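Local coordinates for protein amine Dehydrogenase (Pseudomonas putida, PDB 1JMX) that probably oxidises amines as part of a three-chain quinohemoprotein, this chain carrying two heme c groups and probably serving in electron transfer, at residues L412-N422 / N463-D472; E266-L274 / V386-E394. All blocks are in the same frame, centred on the assembly; numbering follows the deposited sequence.

Both segments of contact 2 precede those of contact 1 in the sequence, and the centres of the two contacts are about 19 Å apart. They share one mixed sheet of domain IV, where strand 391-400, entered from the end of 386-394, lies beside strand 406-420, which carries 412-422. Contact 1 joins two strands within that sheet. Contact 2 instead joins the chain leading into strand 391-400 to 266-274, a corner of the eight-stranded barrel in domain II, so two beta domains far apart in sequence meet there. The contacts touch directly: Trp416 CH2 lies 3.5 Å from Phe393 CB. Both lie away from the heme sites.

Contact 1 (L412-N422 / N463-D472); sequences LPASWKVEPFN and NLKVIATLAD
Trp416 and Ala468 form a non-hydrogen-bonded pair in the antiparallel ladder that joins strands 406-420 and 462-470 in the E-set-type domain IV. Ala468 CB sits over one face of the indole, 3.4 Å from the centroid of the six-membered ring of Trp416, a CH-pi contact. CG of Trp416 stands anti to the carbonyl carbon (chi1 -65°), which lays the ring across Ala468, and Val466 CG1 meets its edge at CZ3. Further along this face, Val418 CG1 presses tightly on Leu464 CD1 at 3.5 Å. The other face is more polar: Lys417 folds over Ile467, with Lys417 NZ 3.1 Å from Ile467 CG2, and makes a salt bridge with Glu419 OE2. The Glu419 side chain crosses that of Ile467 at about a right angle, OE1 near CG1.

The backbone sets this register. Ser415 with Thr469, Lys417 with Ile467 and Glu419 with Lys465 each exchange two hydrogen bonds, and Phe421 N adds one to Asn463 O. Val370 of strand 367-378 and Phe393 of strand 391-400 also pack against the indole. At the Phe421 end, His480 stacks on the phenyl ring and its NE2 is hydrogen-bonded to Asn463 OD1. The opposite end closes where Ala471 N donates to Pro413 O at 3.2 Å, while a water 2.9 Å from Pro413 O also accepts from Asp472 N.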
loop_
_atom_site.group_PDB
_atom_site.type_symbol
_atom_site.label_atom_id
_atom_site.label_comp_id
_atom_site.label_asym_id
_atom_site.label_seq_id
_atom_site.Cartn_x
_atom_site.Cartn_y
_atom_site.Cartn_z
ATOM N N LEU A 412 25.610 11.679 -17.607
ATOM C CA LEU A 412 26.241 11.319 -18.874
ATOM C C LEU A 412 25.535 10.184 -19.598
ATOM O O LEU A 412 25.001 9.274 -18.969
ATOM C CB LEU A 412 27.711 10.948 -18.652
ATOM C CG LEU A 412 28.659 12.048 -18.166
ATOM C CD1 LEU A 412 30.084 11.534 -18.155
ATOM C CD2 LEU A 412 28.560 13.244 -19.075
ATOM N N PRO A 413 25.525 10.226 -20.942
ATOM C CA PRO A 413 24.882 9.190 -21.754
ATOM C C PRO A 413 25.488 7.815 -21.481
ATOM O O PRO A 413 26.688 7.686 -21.221
ATOM C CB PRO A 413 25.145 9.664 -23.185
ATOM C CG PRO A 413 26.417 10.460 -23.061
ATOM C CD PRO A 413 26.162 11.240 -21.802
ATOM N N ALA A 414 24.649 6.787 -21.521
ATOM C CA ALA A 414 25.115 5.442 -21.248
ATOM C C ALA A 414 24.251 4.360 -21.853
ATOM O O ALA A 414 23.171 4.611 -22.382
ATOM C CB ALA A 414 25.197 5.231 -19.739
ATOM N N SER A 415 24.770 3.145 -21.782
ATOM C CA SER A 415 24.078 1.958 -22.251
ATOM C C SER A 415 23.391 1.409 -21.008
ATOM O O SER A 415 23.933 1.483 -19.905
ATOM C CB SER A 415 25.085 0.936 -22.781
ATOM O OG SER A 415 24.537 -0.376 -22.797
ATOM N N TRP A 416 22.202 0.852 -21.192
ATOM C CA TRP A 416 21.445 0.315 -20.078
ATOM C C TRP A 416 21.060 -1.125 -20.271
ATOM O O TRP A 416 20.703 -1.543 -21.372
ATOM C CB TRP A 416 20.178 1.135 -19.855
ATOM C CG TRP A 416 20.455 2.519 -19.430
ATOM C CD1 TRP A 416 20.606 3.611 -20.233
ATOM C CD2 TRP A 416 20.624 2.978 -18.091
ATOM N NE1 TRP A 416 20.853 4.725 -19.474
ATOM C CE2 TRP A 416 20.872 4.365 -18.154
ATOM C CE3 TRP A 416 20.593 2.353 -16.842
ATOM C CZ2 TRP A 416 21.087 5.137 -17.014
ATOM C CZ3 TRP A 416 20.808 3.120 -15.711
ATOM C CH2 TRP A 416 21.052 4.499 -15.806
ATOM N N LYS A 417 21.160 -1.880 -19.184
ATOM C CA LYS A 417 20.768 -3.273 -19.179
ATOM C C LYS A 417 20.237 -3.665 -17.809
ATOM O O LYS A 417 20.366 -2.930 -16.831
ATOM C CB LYS A 417 21.900 -4.207 -19.617
ATOM C CG LYS A 417 23.103 -4.256 -18.712
ATOM C CD LYS A 417 24.070 -5.323 -19.219
ATOM C CE LYS A 417 25.504 -5.054 -18.775
ATOM N NZ LYS A 417 25.603 -4.984 -17.295
ATOM N N VAL A 418 19.633 -4.842 -17.765
ATOM C CA VAL A 418 19.039 -5.387 -16.563
ATOM C C VAL A 418 19.626 -6.777 -16.277
ATOM O O VAL A 418 19.878 -7.561 -17.198
ATOM C CB VAL A 418 17.490 -5.439 -16.753
ATOM C CG1 VAL A 418 16.888 -6.693 -16.132
ATOM C CG2 VAL A 418 16.863 -4.179 -16.177
ATOM N N GLU A 419 19.886 -7.055 -15.003
ATOM C CA GLU A 419 20.422 -8.347 -14.589
ATOM C C GLU A 419 19.700 -8.791 -13.335
ATOM O O GLU A 419 19.231 -7.959 -12.570
ATOM C CB GLU A 419 21.908 -8.228 -14.268
ATOM C CG GLU A 419 22.704 -7.547 -15.349
ATOM C CD GLU A 419 24.182 -7.775 -15.199
ATOM O OE1 GLU A 419 24.736 -7.491 -14.101
ATOM O OE2 GLU A 419 24.787 -8.250 -16.189
ATOM N N PRO A 420 19.588 -10.113 -13.113
ATOM C CA PRO A 420 18.916 -10.643 -11.924
ATOM C C PRO A 420 19.583 -10.064 -10.688
ATOM O O PRO A 420 20.814 -9.994 -10.623
ATOM C CB PRO A 420 19.193 -12.136 -12.022
ATOM C CG PRO A 420 19.235 -12.366 -13.494
ATOM C CD PRO A 420 20.051 -11.208 -13.979
ATOM N N PHE A 421 18.785 -9.604 -9.730
ATOM C CA PHE A 421 19.339 -9.032 -8.513
ATOM C C PHE A 421 19.890 -10.116 -7.583
ATOM O O PHE A 421 20.880 -9.903 -6.883
ATOM C CB PHE A 421 18.284 -8.205 -7.782
ATOM C CG PHE A 421 18.823 -7.446 -6.604
ATOM C CD1 PHE A 421 19.511 -6.245 -6.788
ATOM C CD2 PHE A 421 18.642 -7.923 -5.311
ATOM C CE1 PHE A 421 20.010 -5.528 -5.700
ATOM C CE2 PHE A 421 19.139 -7.213 -4.211
ATOM C CZ PHE A 421 19.823 -6.012 -4.408
ATOM N N ASN A 422 19.231 -11.267 -7.563
ATOM C CA ASN A 422 19.666 -12.360 -6.709
ATOM C C ASN A 422 19.486 -13.723 -7.361
ATOM O O ASN A 422 18.955 -13.832 -8.470
ATOM C CB ASN A 422 18.965 -12.304 -5.337
ATOM C CG ASN A 422 17.444 -12.313 -5.439
ATOM O OD1 ASN A 422 16.863 -12.964 -6.308
ATOM N ND2 ASN A 422 16.792 -11.585 -4.542
ATOM N N ASN A 463 12.915 -8.901 -9.468
ATOM C CA ASN A 463 13.876 -8.240 -8.595
ATOM C C ASN A 463 15.084 -8.019 -9.508
ATOM O O ASN A 463 15.850 -8.946 -9.781
ATOM C CB ASN A 463 14.219 -9.161 -7.418
ATOM C CG ASN A 463 14.809 -8.419 -6.253
ATOM O OD1 ASN A 463 15.107 -7.234 -6.349
ATOM N ND2 ASN A 463 14.986 -9.112 -5.141
ATOM N N LEU A 464 15.217 -6.794 -10.008
ATOM C CA LEU A 464 16.266 -6.452 -10.959
ATOM C C LEU A 464 17.400 -5.513 -10.545
ATOM O O LEU A 464 17.265 -4.659 -9.669
ATOM C CB LEU A 464 15.616 -5.914 -12.239
ATOM C CG LEU A 464 14.588 -6.812 -12.929
ATOM C CD1 LEU A 464 14.056 -6.114 -14.166
ATOM C CD2 LEU A 464 15.217 -8.156 -13.296
ATOM N N LYS A 465 18.522 -5.684 -11.229
ATOM C CA LYS A 465 19.716 -4.884 -11.019
ATOM C C LYS A 465 19.847 -4.061 -12.290
ATOM O O LYS A 465 19.892 -4.608 -13.388
ATOM C CB LYS A 465 20.936 -5.792 -10.827
ATOM C CG LYS A 465 22.129 -5.097 -10.206
ATOM C CD LYS A 465 23.082 -6.086 -9.536
ATOM C CE LYS A 465 23.645 -7.108 -10.530
ATOM N NZ LYS A 465 24.790 -7.887 -9.939
ATOM N N VAL A 466 19.812 -2.747 -12.133
ATOM C CA VAL A 466 19.901 -1.822 -13.255
ATOM C C VAL A 466 21.347 -1.405 -13.508
ATOM O O VAL A 466 21.937 -0.688 -12.704
ATOM C CB VAL A 466 19.025 -0.580 -12.983
ATOM C CG1 VAL A 466 19.208 0.459 -14.070
ATOM C CG2 VAL A 466 17.560 -0.999 -12.883
ATOM N N ILE A 467 21.907 -1.852 -14.633
ATOM C CA ILE A 467 23.294 -1.537 -14.980
ATOM C C ILE A 467 23.431 -0.478 -16.068
ATOM O O ILE A 467 22.895 -0.627 -17.165
ATOM C CB ILE A 467 24.073 -2.791 -15.478
ATOM C CG1 ILE A 467 23.762 -4.013 -14.611
ATOM C CG2 ILE A 467 25.580 -2.509 -15.490
ATOM C CD1 ILE A 467 24.131 -3.852 -13.195
ATOM N N ALA A 468 24.155 0.588 -15.743
ATOM C CA ALA A 468 24.432 1.667 -16.686
ATOM C C ALA A 468 25.927 1.614 -16.984
ATOM O O ALA A 468 26.740 1.427 -16.079
ATOM C CB ALA A 468 24.086 3.015 -16.080
ATOM N N THR A 469 26.288 1.714 -18.257
ATOM C CA THR A 469 27.693 1.696 -18.633
ATOM C C THR A 469 27.946 2.937 -19.469
ATOM O O THR A 469 27.360 3.114 -20.534
ATOM C CB THR A 469 28.080 0.413 -19.400
ATOM O OG1 THR A 469 27.314 0.319 -20.599
ATOM C CG2 THR A 469 27.815 -0.819 -18.561
ATOM N N LEU A 470 28.769 3.829 -18.933
ATOM C CA LEU A 470 29.092 5.080 -19.590
ATOM C C LEU A 470 29.646 4.952 -21.004
ATOM O O LEU A 470 30.492 4.105 -21.288
ATOM C CB LEU A 470 30.048 5.882 -18.719
ATOM C CG LEU A 470 29.481 7.193 -18.193
ATOM C CD1 LEU A 470 28.094 6.967 -17.614
ATOM C CD2 LEU A 470 30.435 7.777 -17.161
ATOM N N ALA A 471 29.094 5.762 -21.903
ATOM C CA ALA A 471 29.537 5.790 -23.289
ATOM C C ALA A 471 30.949 6.373 -23.271
ATOM O O ALA A 471 31.812 5.979 -24.048
ATOM C CB ALA A 471 28.619 6.676 -24.110
ATOM N N ASP A 472 31.180 7.280 -22.327
ATOM C CA ASP A 472 32.469 7.941 -22.161
ATOM C C ASP A 472 33.395 7.138 -21.242
ATOM O O ASP A 472 33.460 7.401 -20.039
ATOM C CB ASP A 472 32.242 9.363 -21.596
ATOM C CG ASP A 472 33.543 10.133 -21.346
ATOM O OD1 ASP A 472 34.516 9.946 -22.116
ATOM O OD2 ASP A 472 33.575 10.942 -20.383
HETATM O O HOH W 1 29.242 9.028 -21.125
#

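Contact 2 (E266-L274 / V386-E394)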
loop_
_atom_site.group_PDB
_atom_site.type_symbol
_atom_site.label_atom_id
_atom_site.label_comp_id
_atom_site.label_asym_id
_atom_site.label_seq_id
_atom_site.Cartn_x
_atom_site.Cartn_y
_atom_site.Cartn_z
ATOM N N GLU A 266 2.964 13.687 -16.362
ATOM C CA GLU A 266 1.817 13.225 -17.110
ATOM C C GLU A 266 0.689 12.921 -16.142
ATOM O O GLU A 266 0.852 12.143 -15.200
ATOM C CB GLU A 266 2.163 11.979 -17.891
ATOM C CG GLU A 266 2.929 12.250 -19.145
ATOM C CD GLU A 266 2.925 11.057 -20.046
ATOM O OE1 GLU A 266 4.019 10.540 -20.329
ATOM O OE2 GLU A 266 1.826 10.625 -20.461
ATOM N N ALA A 267 -0.451 13.559 -16.381
ATOM C CA ALA A 267 -1.646 13.406 -15.556
ATOM C C ALA A 267 -1.987 11.948 -15.292
ATOM O O ALA A 267 -2.487 11.596 -14.228
ATOM C CB ALA A 267 -2.807 14.078 -16.238
ATOM N N GLU A 268 -1.627 11.103 -16.247
ATOM C CA GLU A 268 -1.917 9.682 -16.196
ATOM C C GLU A 268 -0.770 8.823 -15.646
ATOM O O GLU A 268 -0.988 7.716 -15.141
ATOM C CB GLU A 268 -2.293 9.217 -17.607
ATOM C CG GLU A 268 -3.247 10.170 -18.366
ATOM C CD GLU A 268 -2.590 11.496 -18.845
ATOM O OE1 GLU A 268 -1.356 11.514 -19.100
ATOM O OE2 GLU A 268 -3.321 12.521 -18.967
ATOM N N HIS A 269 0.451 9.343 -15.739
ATOM C CA HIS A 269 1.631 8.618 -15.295
ATOM C C HIS A 269 2.547 9.557 -14.537
ATOM O O HIS A 269 3.262 10.360 -15.147
ATOM C CB HIS A 269 2.365 8.076 -16.516
ATOM C CG HIS A 269 1.459 7.497 -17.553
ATOM N ND1 HIS A 269 1.060 6.176 -17.544
ATOM C CD2 HIS A 269 0.836 8.072 -18.607
ATOM C CE1 HIS A 269 0.229 5.962 -18.548
ATOM N NE2 HIS A 269 0.074 7.097 -19.205
ATOM N N ASP A 270 2.544 9.457 -13.213
ATOM C CA ASP A 270 3.383 10.350 -12.432
ATOM C C ASP A 270 4.866 10.039 -12.320
ATOM O O ASP A 270 5.596 10.798 -11.700
ATOM C CB ASP A 270 2.768 10.681 -11.070
ATOM C CG ASP A 270 2.240 9.475 -10.356
ATOM O OD1 ASP A 270 1.010 9.412 -10.166
ATOM O OD2 ASP A 270 3.054 8.613 -9.973
ATOM N N GLU A 271 5.312 8.930 -12.906
ATOM C CA GLU A 271 6.740 8.602 -12.910
ATOM C C GLU A 271 7.339 9.297 -14.126
ATOM O O GLU A 271 8.550 9.406 -14.260
ATOM C CB GLU A 271 7.025 7.091 -13.039
ATOM C CG GLU A 271 5.835 6.148 -13.062
ATOM C CD GLU A 271 5.093 6.120 -14.383
ATOM O OE1 GLU A 271 5.618 5.585 -15.380
ATOM O OE2 GLU A 271 3.951 6.604 -14.403
ATOM N N ARG A 272 6.470 9.722 -15.034
ATOM C CA ARG A 272 6.891 10.396 -16.249
ATOM C C ARG A 272 6.703 11.893 -16.066
ATOM O O ARG A 272 5.627 12.438 -16.314
ATOM C CB ARG A 272 6.076 9.864 -17.422
ATOM C CG ARG A 272 6.001 8.356 -17.390
ATOM C CD ARG A 272 5.109 7.783 -18.442
ATOM N NE ARG A 272 4.741 6.419 -18.089
ATOM C CZ ARG A 272 4.032 5.603 -18.858
ATOM N NH1 ARG A 272 3.608 6.003 -20.049
ATOM N NH2 ARG A 272 3.704 4.401 -18.411
ATOM N N GLY A 273 7.754 12.544 -15.588
ATOM C CA GLY A 273 7.692 13.965 -15.359
ATOM C C GLY A 273 9.046 14.625 -15.442
ATOM O O GLY A 273 10.051 13.987 -15.755
ATOM N N LEU A 274 9.071 15.914 -15.149
ATOM C CA LEU A 274 10.299 16.676 -15.192
ATOM C C LEU A 274 10.366 17.656 -14.030
ATOM O O LEU A 274 9.344 18.141 -13.554
ATOM C CB LEU A 274 10.407 17.435 -16.529
ATOM C CG LEU A 274 9.229 18.313 -16.962
ATOM C CD1 LEU A 274 9.719 19.653 -17.421
ATOM C CD2 LEU A 274 8.423 17.639 -18.046
ATOM N N VAL A 386 -5.504 -0.204 -14.565
ATOM C CA VAL A 386 -4.320 0.559 -14.173
ATOM C C VAL A 386 -3.213 0.570 -15.243
ATOM O O VAL A 386 -3.081 -0.374 -16.010
ATOM C CB VAL A 386 -3.745 -0.022 -12.868
ATOM C CG1 VAL A 386 -4.645 0.324 -11.695
ATOM C CG2 VAL A 386 -3.643 -1.527 -12.993
ATOM N N PRO A 387 -2.418 1.656 -15.315
ATOM C CA PRO A 387 -1.333 1.750 -16.301
ATOM C C PRO A 387 -0.006 1.177 -15.780
ATOM O O PRO A 387 0.176 0.992 -14.574
ATOM C CB PRO A 387 -1.220 3.254 -16.516
ATOM C CG PRO A 387 -1.400 3.768 -15.120
ATOM C CD PRO A 387 -2.589 2.943 -14.613
ATOM N N LYS A 388 0.914 0.894 -16.697
ATOM C CA LYS A 388 2.233 0.389 -16.319
ATOM C C LYS A 388 3.018 1.549 -15.713
ATOM O O LYS A 388 2.844 2.699 -16.113
ATOM C CB LYS A 388 2.995 -0.132 -17.539
ATOM C CG LYS A 388 2.295 -1.209 -18.319
ATOM C CD LYS A 388 3.195 -1.760 -19.393
ATOM C CE LYS A 388 2.523 -2.868 -20.184
ATOM N NZ LYS A 388 3.498 -3.594 -21.055
ATOM N N VAL A 389 3.820 1.256 -14.700
ATOM C CA VAL A 389 4.651 2.265 -14.057
ATOM C C VAL A 389 6.090 1.938 -14.453
ATOM O O VAL A 389 6.635 0.903 -14.071
ATOM C CB VAL A 389 4.487 2.262 -12.516
ATOM C CG1 VAL A 389 5.496 3.192 -11.869
ATOM C CG2 VAL A 389 3.071 2.687 -12.142
ATOM N N GLN A 390 6.660 2.806 -15.287
ATOM C CA GLN A 390 8.018 2.646 -15.785
ATOM C C GLN A 390 9.118 2.963 -14.784
ATOM O O GLN A 390 8.933 3.725 -13.832
ATOM C CB GLN A 390 8.262 3.583 -16.969
ATOM C CG GLN A 390 7.357 3.443 -18.160
ATOM C CD GLN A 390 7.542 4.597 -19.134
ATOM O OE1 GLN A 390 8.032 5.667 -18.767
ATOM N NE2 GLN A 390 7.148 4.383 -20.379
ATOM N N GLY A 391 10.275 2.369 -15.037
ATOM C CA GLY A 391 11.456 2.660 -14.253
ATOM C C GLY A 391 12.169 3.632 -15.189
ATOM O O GLY A 391 12.246 3.380 -16.392
ATOM N N ARG A 392 12.593 4.786 -14.690
ATOM C CA ARG A 392 13.288 5.756 -15.539
ATOM C C ARG A 392 14.592 6.095 -14.864
ATOM O O ARG A 392 14.606 6.557 -13.724
ATOM C CB ARG A 392 12.431 6.993 -15.754
ATOM C CG ARG A 392 11.225 6.721 -16.621
ATOM C CD ARG A 392 10.402 7.967 -16.785
ATOM N NE ARG A 392 9.574 7.871 -17.976
ATOM C CZ ARG A 392 9.929 8.346 -19.162
ATOM N NH1 ARG A 392 11.096 8.961 -19.317
ATOM N NH2 ARG A 392 9.126 8.178 -20.199
ATOM N N PHE A 393 15.694 5.869 -15.569
ATOM C CA PHE A 393 16.991 6.079 -14.961
ATOM C C PHE A 393 17.938 7.017 -15.657
ATOM O O PHE A 393 17.804 7.305 -16.841
ATOM C CB PHE A 393 17.674 4.729 -14.752
ATOM C CG PHE A 393 16.798 3.711 -14.102
ATOM C CD1 PHE A 393 16.043 2.834 -14.876
ATOM C CD2 PHE A 393 16.701 3.642 -12.722
ATOM C CE1 PHE A 393 15.198 1.902 -14.278
ATOM C CE2 PHE A 393 15.860 2.715 -12.115
ATOM C CZ PHE A 393 15.107 1.845 -12.895
ATOM N N GLU A 394 18.940 7.440 -14.900
ATOM C CA GLU A 394 19.961 8.342 -15.384
ATOM C C GLU A 394 21.295 7.879 -14.766
ATOM O O GLU A 394 21.310 7.292 -13.684
ATOM C CB GLU A 394 19.608 9.755 -14.930
ATOM C CG GLU A 394 20.109 10.845 -15.821
ATOM C CD GLU A 394 19.235 11.098 -17.028
ATOM O OE1 GLU A 394 18.088 11.560 -16.856
ATOM O OE2 GLU A 394 19.714 10.883 -18.157
HETATM O O HOH W 2 1.892 5.174 -14.946
#
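Glu271 holds CG almost eclipsed with its backbone N (chi1 -3°) and bends again at chi2, which carries its carboxylate to the backbone of Gln390; Arg272, with CG anti to the carbonyl carbon, reaches out straight from CG to NE and lays its guanidinium against the Gln390 amide. Both residues lie in the type I beta turn from His269 to Arg272, the corner where the domain II barrel meets the chain entering strand 391-400 of domain IV.

Glu271 OE1 is gripped twice, from opposite faces of the carboxylate plane. Gln390 N donates to Glu271 OE1 over 3.0 Å from well above the plane, and Arg272 NE comes in on the syn side with an almost straight bond (174°) that is also a salt bridge. This second bond should hold the guanidinium's rotation. The flat group is sandwiched: His269 ND1 lies over one face, and the Gln390 amide stacks on the other with the planes 11° apart. At its edge, NH2 makes a weak hydrogen bond to Lys388 O.

Gln390 OE1 is held in turn by weak bonds from NE and NH2 of Arg392, whose NH1 is anchored on Leu191 O, so the stacked amide has a second-shell support. Apolar contacts fill in alongside. Val389 CG1 comes within 3.2 Å of Glu271 CG, a close approach, and Pro387 CB meets the imidazole at His269 CE1, 3.7 Å away. A water ties the two segments together in the plane of the His269 ring: it hydrogen-bonds with ND1 and donates to both Lys388 O and Glu271 OE2, the last at 2.6 Å.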